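PDB 5TIP: major capsid protein from Paramecium bursaria Chlorella virus 1, which self-assembles as trimers into the roughly 190 nm icosahedral capsid of the virus, with pseudo T=169 symmetry. Local coordinates for residues 305-317 with 325-337. Numbering follows the deposited sequence.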
ATOM      1  N   TYR A 305      11.935  10.587 -10.885  1.00 24.12           N
ATOM      2  CA  TYR A 305      10.560  11.037 -11.036  1.00 23.06           C
ATOM      3  C   TYR A 305      10.470  12.393 -11.716  1.00 23.86           C
ATOM      4  O   TYR A 305       9.365  12.920 -11.884  1.00 25.05           O
ATOM      5  CB  TYR A 305       9.860  11.085  -9.673  1.00 24.95           C
ATOM      6  CG  TYR A 305       9.686   9.726  -9.037  1.00 23.35           C
ATOM      7  CD1 TYR A 305       8.786   8.807  -9.558  1.00 23.39           C
ATOM      8  CD2 TYR A 305      10.416   9.361  -7.915  1.00 24.88           C
ATOM      9  CE1 TYR A 305       8.621   7.562  -8.986  1.00 23.08           C
ATOM     10  CE2 TYR A 305      10.255   8.117  -7.333  1.00 25.04           C
ATOM     11  CZ  TYR A 305       9.356   7.221  -7.874  1.00 22.87           C
ATOM     12  OH  TYR A 305       9.187   5.979  -7.304  1.00 22.96           O
ATOM     13  N   ASN A 306      11.602  12.966 -12.114  1.00 26.14           N
ATOM     14  CA  ASN A 306      11.635  14.302 -12.696  1.00 28.67           C
ATOM     15  C   ASN A 306      11.168  14.222 -14.143  1.00 31.91           C
ATOM     16  O   ASN A 306      11.861  13.660 -14.997  1.00 34.87           O
ATOM     17  CB  ASN A 306      13.043  14.880 -12.604  1.00 28.64           C
ATOM     18  CG  ASN A 306      13.066  16.378 -12.793  1.00 32.57           C
ATOM     19  OD1 ASN A 306      12.154  16.952 -13.386  1.00 35.38           O
ATOM     20  ND2 ASN A 306      14.110  17.022 -12.287  1.00 35.13           N
ATOM     21  N   GLU A 307       9.984  14.778 -14.415  1.00 28.40           N
ATOM     22  CA  GLU A 307       9.464  14.790 -15.779  1.00 28.99           C
ATOM     23  C   GLU A 307      10.336  15.631 -16.703  1.00 25.13           C
ATOM     24  O   GLU A 307      10.381  15.378 -17.914  1.00 26.66           O
ATOM     25  CB  GLU A 307       8.020  15.299 -15.775  1.00 31.86           C
ATOM     26  CG  GLU A 307       7.436  15.582 -17.151  1.00 35.55           C
ATOM     27  CD  GLU A 307       7.385  14.351 -18.039  1.00 38.60           C
ATOM     28  OE1 GLU A 307       7.312  13.222 -17.504  1.00 38.22           O
ATOM     29  OE2 GLU A 307       7.426  14.515 -19.278  1.00 38.13           O
ATOM     30  N   GLN A 308      11.049  16.618 -16.154  1.00 22.53           N
ATOM     31  CA  GLN A 308      11.901  17.473 -16.971  1.00 25.01           C
ATOM     32  C   GLN A 308      12.975  16.680 -17.707  1.00 26.47           C
ATOM     33  O   GLN A 308      13.464  17.133 -18.747  1.00 27.81           O
ATOM     34  CB  GLN A 308      12.550  18.550 -16.098  1.00 26.97           C
ATOM     35  CG  GLN A 308      13.233  19.659 -16.877  1.00 30.91           C
ATOM     36  CD  GLN A 308      12.237  20.623 -17.490  1.00 31.89           C
ATOM     37  OE1 GLN A 308      11.596  21.402 -16.784  1.00 34.70           O
ATOM     38  NE2 GLN A 308      12.087  20.562 -18.808  1.00 28.75           N
ATOM     39  N   LEU A 309      13.349  15.510 -17.195  1.00 28.89           N
ATOM     40  CA  LEU A 309      14.365  14.671 -17.815  1.00 28.00           C
ATOM     41  C   LEU A 309      13.788  13.618 -18.756  1.00 25.71           C
ATOM     42  O   LEU A 309      14.558  12.867 -19.364  1.00 27.24           O
ATOM     43  CB  LEU A 309      15.221  13.992 -16.740  1.00 28.15           C
ATOM     44  CG  LEU A 309      15.941  14.923 -15.762  1.00 26.92           C
ATOM     45  CD1 LEU A 309      16.740  14.123 -14.746  1.00 28.52           C
ATOM     46  CD2 LEU A 309      16.847  15.887 -16.512  1.00 27.13           C
ATOM     47  N   ALA A 310      12.465  13.536 -18.886  1.00 26.58           N
ATOM     48  CA  ALA A 310      11.855  12.652 -19.868  1.00 24.57           C
ATOM     49  C   ALA A 310      11.852  13.318 -21.241  1.00 27.72           C
ATOM     50  O   ALA A 310      11.959  14.541 -21.367  1.00 33.75           O
ATOM     51  CB  ALA A 310      10.434  12.279 -19.446  1.00 25.03           C
ATOM     52  N   VAL A 311      11.723  12.498 -22.285  1.00 27.27           N
ATOM     53  CA  VAL A 311      11.971  12.993 -23.636  1.00 27.52           C
ATOM     54  C   VAL A 311      10.671  13.215 -24.402  1.00 28.19           C
ATOM     55  O   VAL A 311      10.604  14.065 -25.299  1.00 27.78           O
ATOM     56  CB  VAL A 311      12.911  12.036 -24.394  1.00 27.49           C
ATOM     57  CG1 VAL A 311      12.230  10.705 -24.683  1.00 30.05           C
ATOM     58  CG2 VAL A 311      13.439  12.685 -25.667  1.00 28.34           C
ATOM     59  N   LEU A 312       9.626  12.463 -24.061  1.00 28.71           N
ATOM     60  CA  LEU A 312       8.381  12.512 -24.819  1.00 27.15           C
ATOM     61  C   LEU A 312       7.590  13.764 -24.456  1.00 28.50           C
ATOM     62  O   LEU A 312       7.304  14.009 -23.280  1.00 30.10           O
ATOM     63  CB  LEU A 312       7.547  11.258 -24.561  1.00 22.97           C
ATOM     64  CG  LEU A 312       6.261  11.149 -25.387  1.00 23.48           C
ATOM     65  CD1 LEU A 312       6.561  11.157 -26.881  1.00 22.32           C
ATOM     66  CD2 LEU A 312       5.460   9.911 -25.005  1.00 22.03           C
ATOM     67  N   ASP A 313       7.246  14.560 -25.469  1.00 27.90           N
ATOM     68  CA  ASP A 313       6.445  15.760 -25.256  1.00 28.84           C
ATOM     69  C   ASP A 313       4.950  15.472 -25.318  1.00 28.75           C
ATOM     70  O   ASP A 313       4.205  15.861 -24.414  1.00 29.25           O
ATOM     71  CB  ASP A 313       6.803  16.838 -26.283  1.00 31.37           C
ATOM     72  CG  ASP A 313       5.940  18.076 -26.147  1.00 33.78           C
ATOM     73  OD1 ASP A 313       5.808  18.583 -25.013  1.00 35.24           O
ATOM     74  OD2 ASP A 313       5.389  18.538 -27.167  1.00 35.62           O
ATOM     75  N   SER A 314       4.495  14.808 -26.378  1.00 28.11           N
ATOM     76  CA  SER A 314       3.085  14.482 -26.523  1.00 27.00           C
ATOM     77  C   SER A 314       2.956  13.182 -27.301  1.00 25.93           C
ATOM     78  O   SER A 314       3.899  12.733 -27.955  1.00 26.23           O
ATOM     79  CB  SER A 314       2.315  15.610 -27.220  1.00 33.30           C
ATOM     80  OG  SER A 314       2.792  15.819 -28.538  1.00 40.27           O
ATOM     81  N   ALA A 315       1.772  12.577 -27.224  1.00 24.70           N
ATOM     82  CA  ALA A 315       1.547  11.313 -27.907  1.00 25.17           C
ATOM     83  C   ALA A 315       0.057  11.088 -28.111  1.00 28.89           C
ATOM     84  O   ALA A 315      -0.774  11.597 -27.356  1.00 31.86           O
ATOM     85  CB  ALA A 315       2.153  10.140 -27.128  1.00 26.60           C
ATOM     86  N   LYS A 316      -0.260  10.313 -29.144  1.00 30.64           N
ATOM     87  CA  LYS A 316      -1.618   9.856 -29.398  1.00 29.65           C
ATOM     88  C   LYS A 316      -1.534   8.574 -30.211  1.00 27.63           C
ATOM     89  O   LYS A 316      -0.519   8.288 -30.849  1.00 26.91           O
ATOM     90  CB  LYS A 316      -2.455  10.906 -30.136  1.00 32.07           C
ATOM     91  CG  LYS A 316      -2.073  11.087 -31.600  1.00 33.59           C
ATOM     92  CD  LYS A 316      -2.998  12.066 -32.306  1.00 34.72           C
ATOM     93  CE  LYS A 316      -2.535  12.337 -33.731  1.00 40.42           C
ATOM     94  NZ  LYS A 316      -3.389  13.355 -34.405  1.00 41.96           N
ATOM     95  N   ILE A 317      -2.615   7.805 -30.178  1.00 29.20           N
ATOM     96  CA  ILE A 317      -2.717   6.558 -30.923  1.00 30.52           C
ATOM     97  C   ILE A 317      -3.728   6.750 -32.041  1.00 33.28           C
ATOM     98  O   ILE A 317      -4.801   7.327 -31.828  1.00 34.77           O
ATOM     99  CB  ILE A 317      -3.118   5.381 -30.014  1.00 29.28           C
ATOM    100  CG1 ILE A 317      -2.085   5.189 -28.904  1.00 28.43           C
ATOM    101  CG2 ILE A 317      -3.269   4.104 -30.825  1.00 28.46           C
ATOM    102  CD1 ILE A 317      -2.461   4.117 -27.907  1.00 29.42           C
ATOM    103  N   PHE A 325      -7.711   8.733 -29.590  1.00 29.96           N
ATOM    104  CA  PHE A 325      -7.961   9.757 -28.588  1.00 29.61           C
ATOM    105  C   PHE A 325      -7.140  10.987 -28.950  1.00 32.83           C
ATOM    106  O   PHE A 325      -6.199  10.915 -29.745  1.00 31.47           O
ATOM    107  CB  PHE A 325      -7.633   9.268 -27.171  1.00 28.15           C
ATOM    108  CG  PHE A 325      -6.270   8.651 -27.034  1.00 29.25           C
ATOM    109  CD1 PHE A 325      -5.165   9.434 -26.738  1.00 29.61           C
ATOM    110  CD2 PHE A 325      -6.095   7.286 -27.190  1.00 28.52           C
ATOM    111  CE1 PHE A 325      -3.910   8.867 -26.608  1.00 26.99           C
ATOM    112  CE2 PHE A 325      -4.843   6.715 -27.062  1.00 27.70           C
ATOM    113  CZ  PHE A 325      -3.750   7.506 -26.770  1.00 27.79           C
ATOM    114  N   ALA A 326      -7.517  12.117 -28.360  1.00 33.87           N
ATOM    115  CA  ALA A 326      -6.821  13.369 -28.616  1.00 34.21           C
ATOM    116  C   ALA A 326      -5.427  13.350 -28.003  1.00 33.54           C
ATOM    117  O   ALA A 326      -5.157  12.632 -27.035  1.00 35.80           O
ATOM    118  CB  ALA A 326      -7.620  14.551 -28.067  1.00 35.67           C
ATOM    119  N   THR A 327      -4.538  14.153 -28.580  1.00 32.67           N
ATOM    120  CA  THR A 327      -3.147  14.173 -28.149  1.00 31.22           C
ATOM    121  C   THR A 327      -3.028  14.666 -26.713  1.00 31.57           C
ATOM    122  O   THR A 327      -3.608  15.692 -26.344  1.00 32.06           O
ATOM    123  CB  THR A 327      -2.325  15.069 -29.075  1.00 32.81           C
ATOM    124  OG1 THR A 327      -2.455  14.614 -30.426  1.00 38.66           O
ATOM    125  CG2 THR A 327      -0.862  15.042 -28.679  1.00 28.60           C
ATOM    126  N   ARG A 328      -2.271  13.929 -25.904  1.00 31.82           N
ATOM    127  CA  ARG A 328      -1.978  14.308 -24.531  1.00 30.28           C
ATOM    128  C   ARG A 328      -0.470  14.387 -24.340  1.00 31.36           C
ATOM    129  O   ARG A 328       0.305  13.787 -25.089  1.00 30.89           O
ATOM    130  CB  ARG A 328      -2.578  13.314 -23.527  1.00 29.14           C
ATOM    131  CG  ARG A 328      -4.069  13.066 -23.692  1.00 28.68           C
ATOM    132  CD  ARG A 328      -4.876  14.321 -23.413  1.00 26.96           C
ATOM    133  NE  ARG A 328      -4.887  14.682 -21.998  1.00 25.87           N
ATOM    134  CZ  ARG A 328      -5.768  14.222 -21.116  1.00 25.88           C
ATOM    135  NH1 ARG A 328      -6.711  13.372 -21.497  1.00 27.00           N
ATOM    136  NH2 ARG A 328      -5.705  14.608 -19.849  1.00 27.72           N
ATOM    137  N   LYS A 329      -0.061  15.130 -23.315  1.00 33.26           N
ATOM    138  CA  LYS A 329       1.354  15.277 -23.020  1.00 34.63           C
ATOM    139  C   LYS A 329       1.934  13.964 -22.502  1.00 32.23           C
ATOM    140  O   LYS A 329       1.213  13.048 -22.095  1.00 33.27           O
ATOM    141  CB  LYS A 329       1.574  16.388 -21.993  1.00 36.90           C
ATOM    142  CG  LYS A 329       1.212  17.777 -22.494  1.00 39.51           C
ATOM    143  CD  LYS A 329       2.110  18.216 -23.636  1.00 41.31           C
ATOM    144  CE  LYS A 329       1.820  19.655 -24.033  1.00 42.92           C
ATOM    145  NZ  LYS A 329       2.707  20.126 -25.131  1.00 42.60           N
ATOM    146  N   GLY A 330       3.266  13.878 -22.523  1.00 27.67           N
ATOM    147  CA  GLY A 330       3.928  12.691 -22.012  1.00 23.34           C
ATOM    148  C   GLY A 330       3.702  12.478 -20.530  1.00 24.17           C
ATOM    149  O   GLY A 330       3.644  11.337 -20.065  1.00 28.10           O
ATOM    150  N   SER A 331       3.566  13.566 -19.769  1.00 24.66           N
ATOM    151  CA  SER A 331       3.303  13.454 -18.340  1.00 22.79           C
ATOM    152  C   SER A 331       1.926  12.872 -18.050  1.00 27.27           C
ATOM    153  O   SER A 331       1.711  12.341 -16.955  1.00 27.97           O
ATOM    154  CB  SER A 331       3.448  14.820 -17.673  1.00 20.49           C
ATOM    155  OG  SER A 331       2.681  15.799 -18.351  1.00 20.65           O
ATOM    156  N   TYR A 332       0.993  12.963 -19.000  1.00 27.40           N
ATOM    157  CA  TYR A 332      -0.317  12.348 -18.812  1.00 25.86           C
ATOM    158  C   TYR A 332      -0.206  10.830 -18.757  1.00 25.28           C
ATOM    159  O   TYR A 332      -0.822  10.186 -17.901  1.00 25.33           O
ATOM    160  CB  TYR A 332      -1.264  12.776 -19.933  1.00 24.07           C
ATOM    161  CG  TYR A 332      -2.504  11.917 -20.053  1.00 24.49           C
ATOM    162  CD1 TYR A 332      -3.601  12.126 -19.228  1.00 25.09           C
ATOM    163  CD2 TYR A 332      -2.581  10.899 -20.996  1.00 24.56           C
ATOM    164  CE1 TYR A 332      -4.736  11.344 -19.335  1.00 23.62           C
ATOM    165  CE2 TYR A 332      -3.712  10.112 -21.108  1.00 23.05           C
ATOM    166  CZ  TYR A 332      -4.784  10.340 -20.276  1.00 22.71           C
ATOM    167  OH  TYR A 332      -5.910   9.560 -20.387  1.00 24.87           O
ATOM    168  N   PHE A 333       0.572  10.242 -19.667  1.00 23.05           N
ATOM    169  CA  PHE A 333       0.726   8.793 -19.695  1.00 21.17           C
ATOM    170  C   PHE A 333       1.617   8.287 -18.569  1.00 23.69           C
ATOM    171  O   PHE A 333       1.603   7.087 -18.275  1.00 25.40           O
ATOM    172  CB  PHE A 333       1.302   8.355 -21.042  1.00 21.13           C
ATOM    173  CG  PHE A 333       0.512   8.835 -22.225  1.00 23.00           C
ATOM    174  CD1 PHE A 333      -0.589   8.128 -22.675  1.00 25.06           C
ATOM    175  CD2 PHE A 333       0.879   9.989 -22.895  1.00 22.21           C
ATOM    176  CE1 PHE A 333      -1.314   8.569 -23.767  1.00 25.42           C
ATOM    177  CE2 PHE A 333       0.160  10.434 -23.987  1.00 22.78           C
ATOM    178  CZ  PHE A 333      -0.938   9.723 -24.424  1.00 21.96           C
ATOM    179  N   ASN A 334       2.392   9.168 -17.938  1.00 23.34           N
ATOM    180  CA  ASN A 334       3.277   8.778 -16.849  1.00 20.97           C
ATOM    181  C   ASN A 334       2.647   8.975 -15.478  1.00 23.18           C
ATOM    182  O   ASN A 334       2.939   8.207 -14.553  1.00 26.88           O
ATOM    183  CB  ASN A 334       4.584   9.573 -16.933  1.00 20.98           C
ATOM    184  CG  ASN A 334       5.535   9.261 -15.793  1.00 24.03           C
ATOM    185  OD1 ASN A 334       5.705  10.062 -14.873  1.00 24.58           O
ATOM    186  ND2 ASN A 334       6.169   8.097 -15.853  1.00 25.91           N
ATOM    187  N   LYS A 335       1.788   9.980 -15.326  1.00 23.72           N
ATOM    188  CA  LYS A 335       1.166  10.302 -14.049  1.00 22.42           C
ATOM    189  C   LYS A 335      -0.311   9.945 -13.991  1.00 24.76           C
ATOM    190  O   LYS A 335      -0.751   9.286 -13.043  1.00 27.69           O
ATOM    191  CB  LYS A 335       1.339  11.799 -13.763  1.00 22.07           C
ATOM    192  CG  LYS A 335       2.777  12.231 -13.566  1.00 19.72           C
ATOM    193  CD  LYS A 335       2.853  13.718 -13.291  1.00 20.73           C
ATOM    194  CE  LYS A 335       4.280  14.158 -13.052  1.00 25.57           C
ATOM    195  NZ  LYS A 335       4.464  15.586 -13.425  1.00 30.68           N
ATOM    196  N   VAL A 336      -1.092  10.360 -14.990  1.00 24.88           N
ATOM    197  CA  VAL A 336      -2.547  10.289 -14.887  1.00 22.23           C
ATOM    198  C   VAL A 336      -3.053   8.894 -15.219  1.00 22.44           C
ATOM    199  O   VAL A 336      -3.891   8.338 -14.499  1.00 26.56           O
ATOM    200  CB  VAL A 336      -3.193  11.349 -15.791  1.00 24.61           C
ATOM    201  CG1 VAL A 336      -4.708  11.299 -15.668  1.00 26.31           C
ATOM    202  CG2 VAL A 336      -2.670  12.712 -15.429  1.00 24.14           C
ATOM    203  N   GLN A 337      -2.579   8.321 -16.324  1.00 25.24           N
ATOM    204  CA  GLN A 337      -2.968   6.953 -16.658  1.00 24.52           C
ATOM    205  C   GLN A 337      -2.634   5.974 -15.540  1.00 23.96           C
ATOM    206  O   GLN A 337      -3.486   5.126 -15.220  1.00 26.24           O
ATOM    207  CB  GLN A 337      -2.325   6.538 -17.986  1.00 22.13           C
ATOM    208  CG  GLN A 337      -3.068   7.029 -19.211  1.00 22.54           C
ATOM    209  CD  GLN A 337      -4.300   6.206 -19.507  1.00 24.82           C
ATOM    210  OE1 GLN A 337      -4.336   5.003 -19.243  1.00 26.77           O
ATOM    211  NE2 GLN A 337      -5.320   6.847 -20.064  1.00 28.08           N
TER
HETATM  212  O   HOH W   1       7.469  15.755 -12.466  1.00 27.44           O
HETATM  213  O   HOH W   2       5.338  15.788 -20.921  1.00 35.39           O
HETATM  214  O   HOH W   3       5.627  12.894 -15.720  1.00 49.37           O
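The Ile317 side chain slants across Phe325, CG1 lying 3.6 Å from Phe325 CZ, while the backbone N of Ile317 sits over one face of that ring. With chi1 at 51°, CG of Phe325 is wedged between its own N and carbonyl carbon, which swings the ring back onto the partner strand. Phe333 arrives differently: Ala315 O approaches the edge of its ring, near the ring plane, and Ala315 CB meets Phe333 CE2 at 3.7 Å. The exposed Thr327 slants across the extended chain of Lys316, whose CD comes within 3.2 Å of Thr327 OG1 before NZ runs on to a salt bridge with Asp323. The backbone evidence identifies an antiparallel beta hairpin, strands 312-319 and 322-329, in the C-terminal half of the double jelly-roll fold expected of this capsid-protein family. Ala315 and Arg328 form a hydrogen-bonded pair of it, Ala315 N to Arg328 O at 2.9 Å and Arg328 N to Ala315 O at 3.1 Å. A classic bulge, Asp313 and Ser314 both facing Thr381, marks the other edge of strand 312-319. Where the second strand passes into helix 330-341, Gly330 N donates to Asp313 O from well above the carbonyl plane. Lys329 and Asp313 run side by side, and the resulting salt bridge is long, 3.5 Å from NZ to OD1. Glu307 reaches the helix start partly through water: its bent chain lays CD 4.0 Å from Ser331 CB, and one water links OE2 to Ser331 N. Lys383 forms a salt bridge with Glu307 OE2, while in the second subunit Tyr147 hydrogen-bonds to Ser331 OG and Glu72 pairs with Arg328.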